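Local coordinates for 457aa long hypothetical protein (Pyrococcus horikoshii, PDB 2CSU) that is of unknown function but combines a Rossmann-type CoA-binding domain with two flavodoxin-like domains of the succinyl-CoA ligase superfamily, at residues P405-F410 with E435-A440; M279-R284 with P429-P434; K295-T300 with D370-I375; P289-N294 with A443-A448. All blocks are in the same frame, centred on the assembly; numbering follows the deposited sequence.

Interaction 1 (P405-F410 with E435-A440); sequences PVLAMF and EDVASA
Leu407 meets Val437 and Ala440, and Met409 meets Val437, without an aromatic ring or planar side chain between them; the flat groups touched are peptides. The tip of Leu407, CD1, rests 4.0 Å from both Val437 O and Ala440 C, and Val437 CG2 stands 4.3 Å from Ala408 O. Val437 is the wedge between the two strand side chains. Its CG1 is tucked over its own backbone (chi1 62°) and faces Met409, a selenomethionine, whose CG is 4.1 Å away; its CG2 points at Leu407 CB, at 3.8 Å. Met409 crosses Val437 at about a right angle, then bends, so that its end leads away from the helix, toward Glu432. One turn on, small Ala440 lets Leu407 CD1 come within 4.0 Å of its CB. Val437 also reaches Ile373 on the next strand and Thr309 of helix 303-314. A helix running back antiparallel over its sheet, at 171° to strand 406-410 with axes 8.6 Å apart, is the alpha/beta packing of the flavodoxin-like fold.

Interaction 2 (M279-R284 with P429-P434); sequences MLSMAR and PTYERP
An off-centre cation-pi contact between Arg284 and Tyr431 lies at the junction of two flavodoxin-like domains, where the end of helix 276-283 meets short strand 430-431 of the C-terminal sheet. Arg284 CZ is 4.2 Å from the centroid of the Tyr431 ring, 29° off its normal, and the two planes are turned 33° apart rather than parallel. The two side chains run antiparallel alongside one another, placing Arg284 NH2 3.4 Å from Tyr431 CD2. The long, extended arm of arginine suits this place because the guanidinium can lie over the ring and still reach past it. End-on, Arg284 NH1 and NH2 both donate to Thr430 O, each at 3.2 Å. That oxygen lies near the guanidinium plane, but both nitrogens stand well above the carbonyl plane, on the same face of it and not on a lone pair. NH1 has a salt bridge to Glu424 as well, and the same carboxylate oxygen accepts from Thr430 N; this would hold the guanidinium in place. Pro429 packs against the backbone of Arg284, its CG 3.4 Å from Arg284 O. On the helix, Ser281 turns OG back to Asp277 O, a common way to satisfy a buried serine, and so presents CB, 3.5 Å from Tyr431 CE2. Tyrosine offers a hydroxyl at the far end of its ring as well as a face, and this ties the strand to the helix backbone: Tyr431 OH donates to Ser281 O at 2.7 Å, in the carbonyl plane and on a lone pair.

Interaction 3 (K295-T300 with D370-I375); sequences KVAIMT and DMLIAI
Lys295 O takes two backbone donors where these strands begin to pair: Asp370 N at 2.8 Å and, more weakly, Met371 N at 3.4 Å. From there a regular parallel ladder runs on. Ala297 N donates to Met371 O and Ala297 O receives Ile373 N; Met299 N then reaches Ile373 O, and Ile375 N closes on Met299 O at 2.8 Å. The middle bonds are nearly straight, 173° at the hydrogen for Ile373 N to Ala297 O. Side chains alternate between the two faces. On one, beta-branched residues, well suited to extended chain, interleave diagonally: Val296 CG1 lies 3.8 Å from Ile373 CG1, and Ile298 CG2 is equally far from Ile375 CD1. Thr300 brings OG1 to within 3.4 Å of Ile375 CG2, while the hydroxyl bonds to Ala302 O. On the other face small Ala297 and Ala374 sit beside the long Met299 and Leu372, with Ala297 CB 3.9 Å from Leu372 CD1. Met299, a selenomethionine, has its CG flanked by both backbone branches (chi1 44°), which lets SE come 3.7 Å from Leu372 CD1. Helices 303-314 and 434-450 cover the face of Ile373, helix 353-365 that of Leu372; strands 319-320 and 344-346 extend the sheet beyond 295-300, and strand 406-411 pairs with 371-377.

Interaction 4 (P289-N294 with A443-A448); sequences PLPRGN and ALVEQA
Leu290 lies on the loop between helix 276-283 and strand 295-300, packed along the last helix, 434-450, of the C-terminal flavodoxin-like domain. From the backbone outwards, its CB stands 4.4 Å from Ala448 CB; CG, anti to the carbonyl carbon (chi1 -56°), carries the fork toward the helix; CD1 brushes Gln447 CG at 4.2 Å; and CD2 meets Gln447 CG and Leu444 CD2, 4.0 Å from each. Gln447 can serve here with its aliphatic part because its chain bends at chi2 and its NE2 goes to Thr227 O. Leu444 CD2 also meets Pro289 O. Proline suits the next position: a rigid ring without an N-H, it turns its CG-CD side to the helix backbone, with Pro291 CD 3.4 Å from Leu444 O, a carbonyl that accepts Ala448 N within the helix. Pro291 CG meanwhile touches Val445 CG2. The other methyl of Val445, CG1, packs on Asn294 CB, so the two branches reach Pro291 and Asn294 past extended Gly293. Contact across the two segments is thus apolar or between carbon and carbonyl oxygen. Lacking any longer side chain, Ala448 lets the loop come close, its CB just 3.5 Å from Pro291 O.

How the interactions relate
From the N-terminal side, helix 276-283 opens interaction 2, the following loop opens interaction 4, and strand 295-300 opens interaction 3, which is the first to close, at 370-375. Interaction 1 opens later, at 405-410, so 3 and 1 stand in series. Interaction 2 then closes at 429-434, crossing both 1, which closes at 435-440, and 4, which closes last at 443-448. Interactions 3 and 1 both fall within the span of 4, and 3 also within that of 2. Interaction 3 pairs two strands of the C-terminal sheet, 1 lays a helix on that sheet, 4 anchors the loop before strand 295-300 to the last helix, and 2 joins the C-terminal domain to the preceding one.

Interaction 1 (P405-F410 with E435-A440)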
loop_
_atom_site.group_PDB
_atom_site.type_symbol
_atom_site.label_atom_id
_atom_site.label_comp_id
_atom_site.label_asym_id
_atom_site.label_seq_id
_atom_site.Cartn_x
_atom_site.Cartn_y
_atom_site.Cartn_z
ATOM N N PRO A 405 20.127 -6.577 12.593
ATOM C CA PRO A 405 19.223 -6.199 11.508
ATOM C C PRO A 405 18.771 -4.747 11.624
ATOM O O PRO A 405 18.529 -4.242 12.723
ATOM C CB PRO A 405 18.066 -7.186 11.672
ATOM C CG PRO A 405 18.035 -7.423 13.155
ATOM C CD PRO A 405 19.502 -7.573 13.483
ATOM N N VAL A 406 18.674 -4.079 10.480
ATOM C CA VAL A 406 18.199 -2.704 10.419
ATOM C C VAL A 406 17.033 -2.568 9.442
ATOM O O VAL A 406 17.103 -2.948 8.280
ATOM C CB VAL A 406 19.363 -1.823 9.972
ATOM C CG1 VAL A 406 18.883 -0.383 9.805
ATOM C CG2 VAL A 406 20.472 -1.864 11.004
ATOM N N LEU A 407 15.909 -2.051 9.970
ATOM C CA LEU A 407 14.745 -1.847 9.121
ATOM C C LEU A 407 14.409 -0.361 9.003
ATOM O O LEU A 407 14.640 0.434 9.904
ATOM C CB LEU A 407 13.569 -2.596 9.744
ATOM C CG LEU A 407 13.845 -4.095 9.871
ATOM C CD1 LEU A 407 12.654 -4.864 10.447
ATOM C CD2 LEU A 407 14.173 -4.749 8.528
ATOM N N ALA A 408 13.886 0.011 7.824
ATOM C CA ALA A 408 13.536 1.406 7.612
ATOM C C ALA A 408 12.061 1.570 7.255
ATOM O O ALA A 408 11.447 0.739 6.598
ATOM C CB ALA A 408 14.415 1.957 6.486
HETATM N N MSE A 409 11.481 2.664 7.777
HETATM C CA MSE A 409 10.153 3.048 7.338
HETATM C C MSE A 409 10.116 4.528 6.981
HETATM O O MSE A 409 10.152 5.402 7.838
HETATM C CB MSE A 409 9.172 2.762 8.476
HETATM C CG MSE A 409 7.728 2.630 7.985
HETATM SE SE MSE A 409 6.656 3.896 8.678
HETATM C CE MSE A 409 6.123 4.642 7.131
ATOM N N PHE A 410 10.096 4.785 5.663
ATOM C CA PHE A 410 10.190 6.165 5.201
ATOM C C PHE A 410 8.880 6.658 4.587
ATOM O O PHE A 410 8.177 5.945 3.881
ATOM C CB PHE A 410 11.311 6.239 4.165
ATOM C CG PHE A 410 12.607 6.582 4.837
ATOM C CD1 PHE A 410 13.037 5.833 5.924
ATOM C CD2 PHE A 410 13.374 7.632 4.359
ATOM C CE1 PHE A 410 14.246 6.135 6.531
ATOM C CE2 PHE A 410 14.588 7.929 4.973
ATOM C CZ PHE A 410 15.029 7.182 6.059
ATOM N N GLU A 435 2.599 -1.061 9.983
ATOM C CA GLU A 435 2.315 -2.496 10.070
ATOM C C GLU A 435 3.276 -3.342 9.245
ATOM O O GLU A 435 3.608 -4.465 9.625
ATOM C CB GLU A 435 0.869 -2.799 9.649
ATOM C CG GLU A 435 0.459 -2.257 8.289
ATOM C CD GLU A 435 -0.001 -0.824 8.358
ATOM O OE1 GLU A 435 0.586 -0.047 9.159
ATOM O OE2 GLU A 435 -0.943 -0.470 7.606
ATOM N N ASP A 436 3.733 -2.798 8.126
ATOM C CA ASP A 436 4.655 -3.519 7.250
ATOM C C ASP A 436 6.033 -3.708 7.879
ATOM O O ASP A 436 6.591 -4.806 7.852
ATOM C CB ASP A 436 4.789 -2.774 5.917
ATOM C CG ASP A 436 3.571 -2.964 5.010
ATOM O OD1 ASP A 436 3.597 -2.474 3.860
ATOM O OD2 ASP A 436 2.593 -3.604 5.441
ATOM N N VAL A 437 6.594 -2.643 8.449
ATOM C CA VAL A 437 7.906 -2.755 9.071
ATOM C C VAL A 437 7.782 -3.671 10.305
ATOM O O VAL A 437 8.687 -4.440 10.604
ATOM C CB VAL A 437 8.484 -1.331 9.437
ATOM C CG1 VAL A 437 7.599 -0.626 10.447
ATOM C CG2 VAL A 437 9.929 -1.448 9.950
ATOM N N ALA A 438 6.644 -3.611 10.997
ATOM C CA ALA A 438 6.425 -4.467 12.171
ATOM C C ALA A 438 6.382 -5.929 11.744
ATOM O O ALA A 438 6.930 -6.795 12.418
ATOM C CB ALA A 438 5.098 -4.091 12.893
ATOM N N SER A 439 5.732 -6.212 10.620
ATOM C CA SER A 439 5.664 -7.591 10.145
ATOM C C SER A 439 7.052 -8.104 9.826
ATOM O O SER A 439 7.379 -9.258 10.112
ATOM C CB SER A 439 4.792 -7.691 8.891
ATOM O OG SER A 439 3.455 -7.337 9.171
ATOM N N ALA A 440 7.870 -7.238 9.232
ATOM C CA ALA A 440 9.230 -7.609 8.864
ATOM C C ALA A 440 10.042 -7.880 10.108
ATOM O O ALA A 440 10.808 -8.845 10.162
ATOM C CB ALA A 440 9.890 -6.495 8.033
#

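Interaction 2 (M279-R284 with P429-P434)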
loop_
_atom_site.group_PDB
_atom_site.type_symbol
_atom_site.label_atom_id
_atom_site.label_comp_id
_atom_site.label_asym_id
_atom_site.label_seq_id
_atom_site.Cartn_x
_atom_site.Cartn_y
_atom_site.Cartn_z
HETATM N N MSE A 279 3.034 -10.892 3.561
HETATM C CA MSE A 279 3.843 -11.938 2.935
HETATM C C MSE A 279 5.114 -11.315 2.342
HETATM O O MSE A 279 6.222 -11.791 2.575
HETATM C CB MSE A 279 3.035 -12.646 1.815
HETATM C CG MSE A 279 3.778 -13.807 1.083
HETATM SE SE MSE A 279 3.025 -14.425 -0.475
HETATM C CE MSE A 279 3.233 -12.958 -1.506
ATOM N N LEU A 280 4.932 -10.253 1.568
ATOM C CA LEU A 280 6.043 -9.559 0.931
ATOM C C LEU A 280 6.929 -8.839 1.930
ATOM O O LEU A 280 8.152 -8.872 1.813
ATOM C CB LEU A 280 5.515 -8.539 -0.072
ATOM C CG LEU A 280 4.753 -9.083 -1.284
ATOM C CD1 LEU A 280 4.065 -7.942 -1.995
ATOM C CD2 LEU A 280 5.710 -9.808 -2.216
ATOM N N SER A 281 6.309 -8.178 2.907
ATOM C CA SER A 281 7.061 -7.428 3.900
ATOM C C SER A 281 7.919 -8.353 4.750
ATOM O O SER A 281 9.069 -8.025 5.076
ATOM C CB SER A 281 6.114 -6.626 4.798
ATOM O OG SER A 281 5.225 -5.811 4.044
HETATM N N MSE A 282 7.365 -9.516 5.078
HETATM C CA MSE A 282 8.064 -10.451 5.950
HETATM C C MSE A 282 9.201 -11.170 5.220
HETATM O O MSE A 282 10.212 -11.548 5.795
HETATM C CB MSE A 282 7.053 -11.483 6.453
HETATM C CG MSE A 282 6.178 -10.944 7.587
HETATM SE SE MSE A 282 4.808 -12.042 7.974
HETATM C CE MSE A 282 5.762 -13.542 8.245
ATOM N N ALA A 283 8.990 -11.385 3.909
ATOM C CA ALA A 283 9.929 -12.203 3.150
ATOM C C ALA A 283 11.197 -11.439 2.755
ATOM O O ALA A 283 12.301 -11.971 2.745
ATOM C CB ALA A 283 9.211 -12.707 1.898
ATOM N N ARG A 284 11.005 -10.161 2.384
ATOM C CA ARG A 284 12.135 -9.413 1.851
ATOM C C ARG A 284 12.916 -8.711 2.963
ATOM O O ARG A 284 13.732 -7.831 2.725
ATOM C CB ARG A 284 11.597 -8.378 0.861
ATOM C CG ARG A 284 10.856 -7.238 1.557
ATOM C CD ARG A 284 10.835 -5.961 0.708
ATOM N NE ARG A 284 9.630 -5.175 0.990
ATOM C CZ ARG A 284 9.776 -3.843 1.110
ATOM N NH1 ARG A 284 10.969 -3.290 0.969
ATOM N NH2 ARG A 284 8.709 -3.082 1.368
ATOM N N PRO A 429 15.820 -3.069 3.903
ATOM C CA PRO A 429 14.402 -3.161 3.524
ATOM C C PRO A 429 13.711 -1.881 3.989
ATOM O O PRO A 429 13.851 -1.482 5.142
ATOM C CB PRO A 429 13.910 -4.394 4.294
ATOM C CG PRO A 429 15.148 -5.214 4.466
ATOM C CD PRO A 429 16.195 -4.174 4.798
ATOM N N THR A 430 12.973 -1.239 3.096
ATOM C CA THR A 430 12.292 -0.001 3.442
ATOM C C THR A 430 10.797 -0.093 3.235
ATOM O O THR A 430 10.312 -0.442 2.152
ATOM C CB THR A 430 12.873 1.175 2.647
ATOM O OG1 THR A 430 14.221 1.400 3.082
ATOM C CG2 THR A 430 12.049 2.457 2.870
ATOM N N TYR A 431 10.068 0.245 4.286
ATOM C CA TYR A 431 8.620 0.163 4.247
ATOM C C TYR A 431 7.967 1.520 4.311
ATOM O O TYR A 431 8.605 2.499 4.662
ATOM C CB TYR A 431 8.142 -0.737 5.393
ATOM C CG TYR A 431 8.804 -2.098 5.348
ATOM C CD1 TYR A 431 10.100 -2.290 5.848
ATOM C CD2 TYR A 431 8.163 -3.179 4.752
ATOM C CE1 TYR A 431 10.733 -3.534 5.752
ATOM C CE2 TYR A 431 8.786 -4.416 4.648
ATOM C CZ TYR A 431 10.064 -4.593 5.147
ATOM O OH TYR A 431 10.662 -5.830 5.042
ATOM N N GLU A 432 6.684 1.569 3.981
ATOM C CA GLU A 432 5.947 2.820 3.979
ATOM C C GLU A 432 4.802 2.758 4.984
ATOM O O GLU A 432 4.081 3.737 5.171
ATOM C CB GLU A 432 5.417 3.104 2.552
ATOM C CG GLU A 432 4.547 4.352 2.405
ATOM C CD GLU A 432 4.597 4.966 0.997
ATOM O OE1 GLU A 432 3.663 5.722 0.633
ATOM O OE2 GLU A 432 5.579 4.707 0.261
ATOM N N ARG A 433 4.662 1.611 5.642
ATOM C CA ARG A 433 3.595 1.397 6.623
ATOM C C ARG A 433 4.090 0.898 7.978
ATOM O O ARG A 433 4.974 0.060 8.054
ATOM C CB ARG A 433 2.592 0.358 6.118
ATOM C CG ARG A 433 1.965 0.639 4.766
ATOM C CD ARG A 433 0.898 -0.399 4.479
ATOM N NE ARG A 433 0.193 -0.117 3.241
ATOM C CZ ARG A 433 0.595 -0.517 2.039
ATOM N NH1 ARG A 433 1.710 -1.232 1.917
ATOM N NH2 ARG A 433 -0.117 -0.196 0.958
ATOM N N PRO A 434 3.509 1.404 9.067
ATOM C CA PRO A 434 3.940 0.942 10.386
ATOM C C PRO A 434 3.721 -0.568 10.509
ATOM O O PRO A 434 4.566 -1.276 11.048
ATOM C CB PRO A 434 3.048 1.740 11.331
ATOM C CG PRO A 434 2.924 3.041 10.620
ATOM C CD PRO A 434 2.660 2.602 9.188
#

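Interaction 3 (K295-T300 with D370-I375)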
loop_
_atom_site.group_PDB
_atom_site.type_symbol
_atom_site.label_atom_id
_atom_site.label_comp_id
_atom_site.label_asym_id
_atom_site.label_seq_id
_atom_site.Cartn_x
_atom_site.Cartn_y
_atom_site.Cartn_z
ATOM N N LYS A 295 14.584 -7.327 21.346
ATOM C CA LYS A 295 14.522 -5.967 21.873
ATOM C C LYS A 295 14.874 -4.990 20.751
ATOM O O LYS A 295 16.006 -4.946 20.266
ATOM C CB LYS A 295 15.486 -5.815 23.052
ATOM C CG LYS A 295 15.142 -6.706 24.247
ATOM C CD LYS A 295 13.754 -6.397 24.800
ATOM C CE LYS A 295 13.390 -7.297 25.980
ATOM N NZ LYS A 295 13.337 -8.744 25.611
ATOM N N VAL A 296 13.892 -4.197 20.351
ATOM C CA VAL A 296 14.088 -3.276 19.252
ATOM C C VAL A 296 14.250 -1.833 19.680
ATOM O O VAL A 296 13.703 -1.404 20.697
ATOM C CB VAL A 296 12.896 -3.375 18.271
ATOM C CG1 VAL A 296 13.168 -2.581 17.007
ATOM C CG2 VAL A 296 12.626 -4.826 17.949
ATOM N N ALA A 297 15.020 -1.092 18.893
ATOM C CA ALA A 297 15.217 0.325 19.143
ATOM C C ALA A 297 14.535 1.066 18.004
ATOM O O ALA A 297 14.761 0.768 16.822
ATOM C CB ALA A 297 16.693 0.669 19.168
ATOM N N ILE A 298 13.694 2.028 18.359
ATOM C CA ILE A 298 13.002 2.831 17.367
ATOM C C ILE A 298 13.557 4.254 17.345
ATOM O O ILE A 298 13.584 4.924 18.379
ATOM C CB ILE A 298 11.495 2.958 17.667
ATOM C CG1 ILE A 298 10.819 1.580 17.665
ATOM C CG2 ILE A 298 10.848 3.871 16.634
ATOM C CD1 ILE A 298 9.405 1.615 18.219
HETATM N N MSE A 299 14.015 4.707 16.179
HETATM C CA MSE A 299 14.487 6.089 16.046
HETATM C C MSE A 299 13.575 6.750 14.998
HETATM O O MSE A 299 13.249 6.145 13.975
HETATM C CB MSE A 299 15.971 6.144 15.637
HETATM C CG MSE A 299 16.415 5.181 14.534
HETATM SE SE MSE A 299 18.215 5.258 14.222
HETATM C CE MSE A 299 18.218 6.571 13.186
ATOM N N THR A 300 13.152 7.985 15.249
ATOM C CA THR A 300 12.242 8.649 14.321
ATOM C C THR A 300 12.343 10.173 14.374
ATOM O O THR A 300 12.874 10.736 15.342
ATOM C CB THR A 300 10.771 8.264 14.646
ATOM O OG1 THR A 300 9.892 8.857 13.696
ATOM C CG2 THR A 300 10.375 8.779 16.045
ATOM N N ASP A 370 18.748 -5.125 19.819
ATOM C CA ASP A 370 18.921 -6.293 18.962
ATOM C C ASP A 370 18.548 -5.953 17.523
ATOM O O ASP A 370 19.012 -6.592 16.579
ATOM C CB ASP A 370 18.040 -7.434 19.460
ATOM C CG ASP A 370 18.440 -7.907 20.840
ATOM O OD1 ASP A 370 17.553 -8.347 21.604
ATOM O OD2 ASP A 370 19.652 -7.835 21.144
HETATM N N MSE A 371 17.706 -4.938 17.376
HETATM C CA MSE A 371 17.247 -4.516 16.067
HETATM C C MSE A 371 16.986 -3.010 16.062
HETATM O O MSE A 371 16.570 -2.449 17.065
HETATM C CB MSE A 371 15.969 -5.287 15.714
HETATM C CG MSE A 371 15.563 -5.221 14.250
HETATM SE SE MSE A 371 14.349 -6.496 13.850
HETATM C CE MSE A 371 13.003 -5.650 14.069
ATOM N N LEU A 372 17.237 -2.364 14.932
ATOM C CA LEU A 372 17.021 -0.930 14.811
ATOM C C LEU A 372 16.016 -0.625 13.702
ATOM O O LEU A 372 16.194 -1.032 12.556
ATOM C CB LEU A 372 18.358 -0.228 14.521
ATOM C CG LEU A 372 18.432 1.302 14.427
ATOM C CD1 LEU A 372 18.057 1.892 15.778
ATOM C CD2 LEU A 372 19.810 1.761 14.054
ATOM N N ILE A 373 14.948 0.075 14.057
ATOM C CA ILE A 373 13.951 0.562 13.104
ATOM C C ILE A 373 14.059 2.075 12.884
ATOM O O ILE A 373 13.823 2.882 13.772
ATOM C CB ILE A 373 12.562 0.208 13.638
ATOM C CG1 ILE A 373 12.320 -1.299 13.509
ATOM C CG2 ILE A 373 11.479 0.933 12.814
ATOM C CD1 ILE A 373 10.909 -1.702 13.942
ATOM N N ALA A 374 14.471 2.442 11.656
ATOM C CA ALA A 374 14.583 3.870 11.345
ATOM C C ALA A 374 13.329 4.424 10.645
ATOM O O ALA A 374 12.957 4.017 9.553
ATOM C CB ALA A 374 15.810 4.066 10.450
ATOM N N ILE A 375 12.657 5.372 11.334
ATOM C CA ILE A 375 11.450 5.987 10.770
ATOM C C ILE A 375 11.688 7.457 10.385
ATOM O O ILE A 375 12.172 8.270 11.169
ATOM C CB ILE A 375 10.342 5.907 11.828
ATOM C CG1 ILE A 375 10.041 4.444 12.172
ATOM C CG2 ILE A 375 9.047 6.546 11.288
ATOM C CD1 ILE A 375 9.025 4.313 13.309
#

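Interaction 4 (P289-N294 with A443-A448)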
loop_
_atom_site.group_PDB
_atom_site.type_symbol
_atom_site.label_atom_id
_atom_site.label_comp_id
_atom_site.label_asym_id
_atom_site.label_seq_id
_atom_site.Cartn_x
_atom_site.Cartn_y
_atom_site.Cartn_z
ATOM N N PRO A 289 20.662 -9.312 8.710
ATOM C CA PRO A 289 21.040 -10.382 9.623
ATOM C C PRO A 289 19.879 -10.767 10.543
ATOM O O PRO A 289 19.057 -9.944 10.925
ATOM C CB PRO A 289 22.222 -9.892 10.457
ATOM C CG PRO A 289 22.720 -8.639 9.743
ATOM C CD PRO A 289 21.386 -8.098 9.045
ATOM N N LEU A 290 19.940 -11.972 11.092
ATOM C CA LEU A 290 19.014 -12.378 12.139
ATOM C C LEU A 290 19.380 -11.793 13.505
ATOM O O LEU A 290 20.534 -11.836 13.921
ATOM C CB LEU A 290 18.953 -13.910 12.195
ATOM C CG LEU A 290 18.565 -14.562 10.852
ATOM C CD1 LEU A 290 18.603 -16.076 10.959
ATOM C CD2 LEU A 290 17.171 -14.102 10.441
ATOM N N PRO A 291 18.385 -11.234 14.217
ATOM C CA PRO A 291 18.558 -10.625 15.539
ATOM C C PRO A 291 18.876 -11.639 16.634
ATOM O O PRO A 291 18.350 -12.754 16.630
ATOM C CB PRO A 291 17.219 -9.942 15.767
ATOM C CG PRO A 291 16.263 -10.900 15.111
ATOM C CD PRO A 291 16.967 -11.192 13.812
ATOM N N ARG A 292 19.730 -11.246 17.577
ATOM C CA ARG A 292 20.102 -12.135 18.667
ATOM C C ARG A 292 19.098 -12.029 19.817
ATOM O O ARG A 292 19.209 -12.690 20.841
ATOM C CB ARG A 292 21.489 -11.729 19.185
ATOM C CG ARG A 292 22.604 -11.871 18.150
ATOM C CD ARG A 292 23.986 -11.913 18.822
ATOM N NE ARG A 292 24.395 -10.569 19.255
ATOM C CZ ARG A 292 24.112 -10.202 20.520
ATOM N NH1 ARG A 292 23.465 -11.027 21.321
ATOM N NH2 ARG A 292 24.506 -9.005 20.972
ATOM N N GLY A 293 18.087 -11.191 19.629
ATOM C CA GLY A 293 17.063 -11.019 20.640
ATOM C C GLY A 293 15.855 -10.334 20.038
ATOM O O GLY A 293 15.819 -10.086 18.832
ATOM N N ASN A 294 14.868 -10.011 20.866
ATOM C CA ASN A 294 13.664 -9.365 20.370
ATOM C C ASN A 294 13.496 -7.939 20.895
ATOM O O ASN A 294 12.387 -7.407 20.901
ATOM C CB ASN A 294 12.430 -10.175 20.768
ATOM C CG ASN A 294 12.120 -10.061 22.254
ATOM O OD1 ASN A 294 13.025 -10.032 23.086
ATOM N ND2 ASN A 294 10.837 -9.998 22.589
ATOM N N ALA A 443 9.050 -11.178 11.423
ATOM C CA ALA A 443 9.584 -12.296 10.656
ATOM C C ALA A 443 11.045 -12.575 10.992
ATOM O O ALA A 443 11.461 -13.728 11.033
ATOM C CB ALA A 443 9.420 -12.048 9.155
ATOM N N LEU A 444 11.815 -11.522 11.248
ATOM C CA LEU A 444 13.231 -11.679 11.578
ATOM C C LEU A 444 13.438 -12.364 12.936
ATOM O O LEU A 444 14.306 -13.223 13.080
ATOM C CB LEU A 444 13.935 -10.309 11.555
ATOM C CG LEU A 444 14.398 -9.770 10.181
ATOM C CD1 LEU A 444 14.595 -8.255 10.228
ATOM C CD2 LEU A 444 15.693 -10.462 9.776
ATOM N N VAL A 445 12.639 -11.992 13.931
ATOM C CA VAL A 445 12.779 -12.608 15.251
ATOM C C VAL A 445 12.339 -14.073 15.206
ATOM O O VAL A 445 13.046 -14.944 15.711
ATOM C CB VAL A 445 11.965 -11.843 16.327
ATOM C CG1 VAL A 445 11.929 -12.627 17.626
ATOM C CG2 VAL A 445 12.598 -10.499 16.581
ATOM N N GLU A 446 11.192 -14.345 14.587
ATOM C CA GLU A 446 10.696 -15.716 14.493
ATOM C C GLU A 446 11.673 -16.648 13.782
ATOM O O GLU A 446 11.855 -17.795 14.193
ATOM C CB GLU A 446 9.343 -15.757 13.786
ATOM C CG GLU A 446 8.146 -15.832 14.722
ATOM C CD GLU A 446 8.070 -17.141 15.510
ATOM O OE1 GLU A 446 7.315 -17.200 16.504
ATOM O OE2 GLU A 446 8.754 -18.113 15.135
ATOM N N GLN A 447 12.300 -16.166 12.714
ATOM C CA GLN A 447 13.241 -17.050 12.031
ATOM C C GLN A 447 14.499 -17.297 12.869
ATOM O O GLN A 447 15.156 -18.333 12.784
ATOM C CB GLN A 447 13.606 -16.404 10.694
ATOM C CG GLN A 447 14.696 -17.169 9.941
ATOM C CD GLN A 447 14.167 -18.524 9.524
ATOM O OE1 GLN A 447 13.032 -18.894 9.768
ATOM N NE2 GLN A 447 15.069 -19.293 8.881
ATOM N N ALA A 448 14.863 -16.279 13.669
ATOM C CA ALA A 448 15.958 -16.470 14.612
ATOM C C ALA A 448 15.628 -17.603 15.585
ATOM O O ALA A 448 16.466 -18.410 15.955
ATOM C CB ALA A 448 16.165 -15.164 15.377
#